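Side-chain contact in Tetur07g02040 (Tetranychus urticae, PDB 6BDJ), which probably cleaves catechol-type aromatic rings in the intradiol manner, using a ferric iron and molecular oxygen: residues I148-H153 against L222-N227. Numbering follows the deposited sequence.
Sequences IHYRIH and LNLAIN. With FE (Fe (III) ion), chain C.
Y150 and L224 make the closest approach of this buried contact. CD1 of L224 comes obliquely to the phenol ring in an off-centre CH-pi contact, 4.1 Å from the ring centroid and 30° off the normal. Its nearest ring atom is Y150 CE2, at 3.7 Å. The other methyl, L224 CD2, touches Y150 OH, also at 3.7 Å, and the branched end of leucine thus fits the far end of the tyrosine. With chi1 at 76°, CG of Y150 sits between the backbone N and the carbonyl carbon, which carries the ring across the interior to strand 218-226. Put in place of Y150, an alanine would probably leave both L224 methyls without the ring and hydroxyl they now touch, opening a gap between the strands. Beside this pair the packing is looser: I152 and I226 reach toward each other tip to tip, I152 CG2 standing 4.0 Å from I226 CD1. Branched isoleucines suit this place, bringing methyls together where no hydrogen bond is made. Strands 148-154 and 218-226, not sheet neighbours, meet here through side chains alone, their nearest CA atoms (I152 and I226) 9.0 Å apart, consistent with the beta-sandwich core of intradiol dioxygenases.

On the other face, partly exposed H153 accepts through NE2 a nearly straight bond (167°) from R151 NE, 2.9 Å long, while R151 NH1 forms a salt bridge with E42. Y150 and I152 thus face the apolar interior, whereas the neighbouring H149 offers its ring nitrogen NE2, a suitable iron ligand, to the ferric ion at 2.3 Å, alongside H147, Y96 and a water.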
loop_
_atom_site.group_PDB
_atom_site.type_symbol
_atom_site.label_atom_id
_atom_site.label_comp_id
_atom_site.label_asym_id
_atom_site.label_seq_id
_atom_site.Cartn_x
_atom_site.Cartn_y
_atom_site.Cartn_z
ATOM N N ILE A 148 3.701 1.193 -0.272
ATOM C CA ILE A 148 2.312 1.411 0.089
ATOM C C ILE A 148 1.812 0.131 0.721
ATOM O O ILE A 148 1.980 -0.964 0.146
ATOM C CB ILE A 148 1.458 1.709 -1.149
ATOM C CG1 ILE A 148 1.895 3.037 -1.795
ATOM C CG2 ILE A 148 -0.037 1.788 -0.780
ATOM C CD1 ILE A 148 1.281 3.336 -3.161
ATOM N N HIS A 149 1.177 0.250 1.876
ATOM C CA HIS A 149 0.547 -0.891 2.487
ATOM C C HIS A 149 -0.813 -1.173 1.927
ATOM O O HIS A 149 -1.491 -0.252 1.460
ATOM C CB HIS A 149 0.306 -0.649 3.937
ATOM C CG HIS A 149 1.525 -0.471 4.741
ATOM N ND1 HIS A 149 2.089 -1.510 5.465
ATOM C CD2 HIS A 149 2.268 0.624 4.987
ATOM C CE1 HIS A 149 3.135 -1.050 6.122
ATOM N NE2 HIS A 149 3.261 0.238 5.846
ATOM N N TYR A 150 -1.250 -2.422 2.086
ATOM C CA TYR A 150 -2.590 -2.830 1.694
ATOM C C TYR A 150 -3.048 -3.996 2.550
ATOM O O TYR A 150 -2.239 -4.822 2.990
ATOM C CB TYR A 150 -2.678 -3.172 0.200
ATOM C CG TYR A 150 -2.084 -4.505 -0.177
ATOM C CD1 TYR A 150 -0.739 -4.627 -0.501
ATOM C CD2 TYR A 150 -2.867 -5.641 -0.224
ATOM C CE1 TYR A 150 -0.190 -5.860 -0.843
ATOM C CE2 TYR A 150 -2.332 -6.873 -0.549
ATOM C CZ TYR A 150 -0.993 -6.981 -0.860
ATOM O OH TYR A 150 -0.486 -8.231 -1.192
ATOM N N ARG A 151 -4.346 -4.046 2.788
ATOM C CA ARG A 151 -4.963 -5.083 3.571
ATOM C C ARG A 151 -6.316 -5.373 2.971
ATOM O O ARG A 151 -7.046 -4.448 2.605
ATOM C CB ARG A 151 -5.092 -4.614 5.013
ATOM C CG ARG A 151 -6.046 -5.402 5.876
ATOM C CD ARG A 151 -5.731 -5.142 7.349
ATOM N NE ARG A 151 -6.853 -5.510 8.187
ATOM C CZ ARG A 151 -6.861 -5.662 9.514
ATOM N NH1 ARG A 151 -5.764 -5.532 10.259
ATOM N NH2 ARG A 151 -8.016 -5.978 10.114
ATOM N N ILE A 152 -6.643 -6.653 2.838
ATOM C CA ILE A 152 -7.856 -7.099 2.136
ATOM C C ILE A 152 -8.757 -7.910 3.038
ATOM O O ILE A 152 -8.330 -8.905 3.624
ATOM C CB ILE A 152 -7.526 -7.936 0.899
ATOM C CG1 ILE A 152 -6.579 -7.130 0.009
ATOM C CG2 ILE A 152 -8.802 -8.290 0.141
ATOM C CD1 ILE A 152 -5.908 -7.927 -1.075
ATOM N N HIS A 153 -10.022 -7.504 3.105
ATOM C CA HIS A 153 -11.035 -8.259 3.820
ATOM C C HIS A 153 -11.939 -8.893 2.801
ATOM O O HIS A 153 -12.372 -8.223 1.860
ATOM C CB HIS A 153 -11.871 -7.384 4.737
ATOM C CG HIS A 153 -11.088 -6.699 5.810
ATOM N ND1 HIS A 153 -11.688 -5.922 6.778
ATOM C CD2 HIS A 153 -9.760 -6.694 6.090
ATOM C CE1 HIS A 153 -10.770 -5.463 7.606
ATOM N NE2 HIS A 153 -9.589 -5.910 7.206
ATOM N N LEU A 222 -0.908 -3.635 -10.192
ATOM C CA LEU A 222 -0.380 -4.785 -9.487
ATOM C C LEU A 222 -1.473 -5.829 -9.513
ATOM O O LEU A 222 -2.603 -5.573 -9.083
ATOM C CB LEU A 222 -0.026 -4.412 -8.059
ATOM C CG LEU A 222 0.581 -5.486 -7.160
ATOM C CD1 LEU A 222 1.951 -5.906 -7.652
ATOM C CD2 LEU A 222 0.612 -4.935 -5.750
ATOM N N ASN A 223 -1.149 -6.988 -10.054
ATOM C CA ASN A 223 -2.075 -8.099 -10.100
ATOM C C ASN A 223 -1.779 -8.955 -8.886
ATOM O O ASN A 223 -0.634 -9.325 -8.688
ATOM C CB ASN A 223 -1.860 -8.879 -11.400
ATOM C CG ASN A 223 -2.145 -8.038 -12.621
ATOM O OD1 ASN A 223 -3.072 -7.253 -12.611
ATOM N ND2 ASN A 223 -1.356 -8.205 -13.674
ATOM N N LEU A 224 -2.786 -9.230 -8.059
ATOM C CA LEU A 224 -2.633 -10.082 -6.863
ATOM C C LEU A 224 -3.507 -11.335 -6.922
ATOM O O LEU A 224 -4.642 -11.310 -7.421
ATOM C CB LEU A 224 -2.963 -9.287 -5.578
ATOM C CG LEU A 224 -2.082 -8.061 -5.297
ATOM C CD1 LEU A 224 -2.678 -7.123 -4.256
ATOM C CD2 LEU A 224 -0.667 -8.468 -4.912
ATOM N N ALA A 225 -2.940 -12.429 -6.417
ATOM C CA ALA A 225 -3.659 -13.673 -6.173
ATOM C C ALA A 225 -3.662 -13.900 -4.673
ATOM O O ALA A 225 -2.605 -14.022 -4.059
ATOM C CB ALA A 225 -2.975 -14.827 -6.876
ATOM N N ILE A 226 -4.843 -13.946 -4.080
ATOM C CA ILE A 226 -4.971 -14.149 -2.638
ATOM C C ILE A 226 -5.859 -15.359 -2.329
ATOM O O ILE A 226 -6.356 -16.015 -3.226
ATOM C CB ILE A 226 -5.509 -12.870 -1.947
ATOM C CG1 ILE A 226 -6.890 -12.481 -2.481
ATOM C CG2 ILE A 226 -4.543 -11.705 -2.127
ATOM C CD1 ILE A 226 -7.701 -11.818 -1.398
ATOM N N ASN A 227 -6.014 -15.648 -1.048
ATOM C CA ASN A 227 -6.809 -16.748 -0.569
ATOM C C ASN A 227 -7.897 -16.218 0.344
ATOM O O ASN A 227 -7.614 -15.871 1.483
ATOM C CB ASN A 227 -5.896 -17.716 0.195
ATOM C CG ASN A 227 -6.602 -19.012 0.553
ATOM O OD1 ASN A 227 -7.792 -19.190 0.278
ATOM N ND2 ASN A 227 -5.885 -19.906 1.185
HETATM FE FE FE C . 4.854 1.842 6.442
HETATM O O HOH W 1 4.393 1.282 8.485
#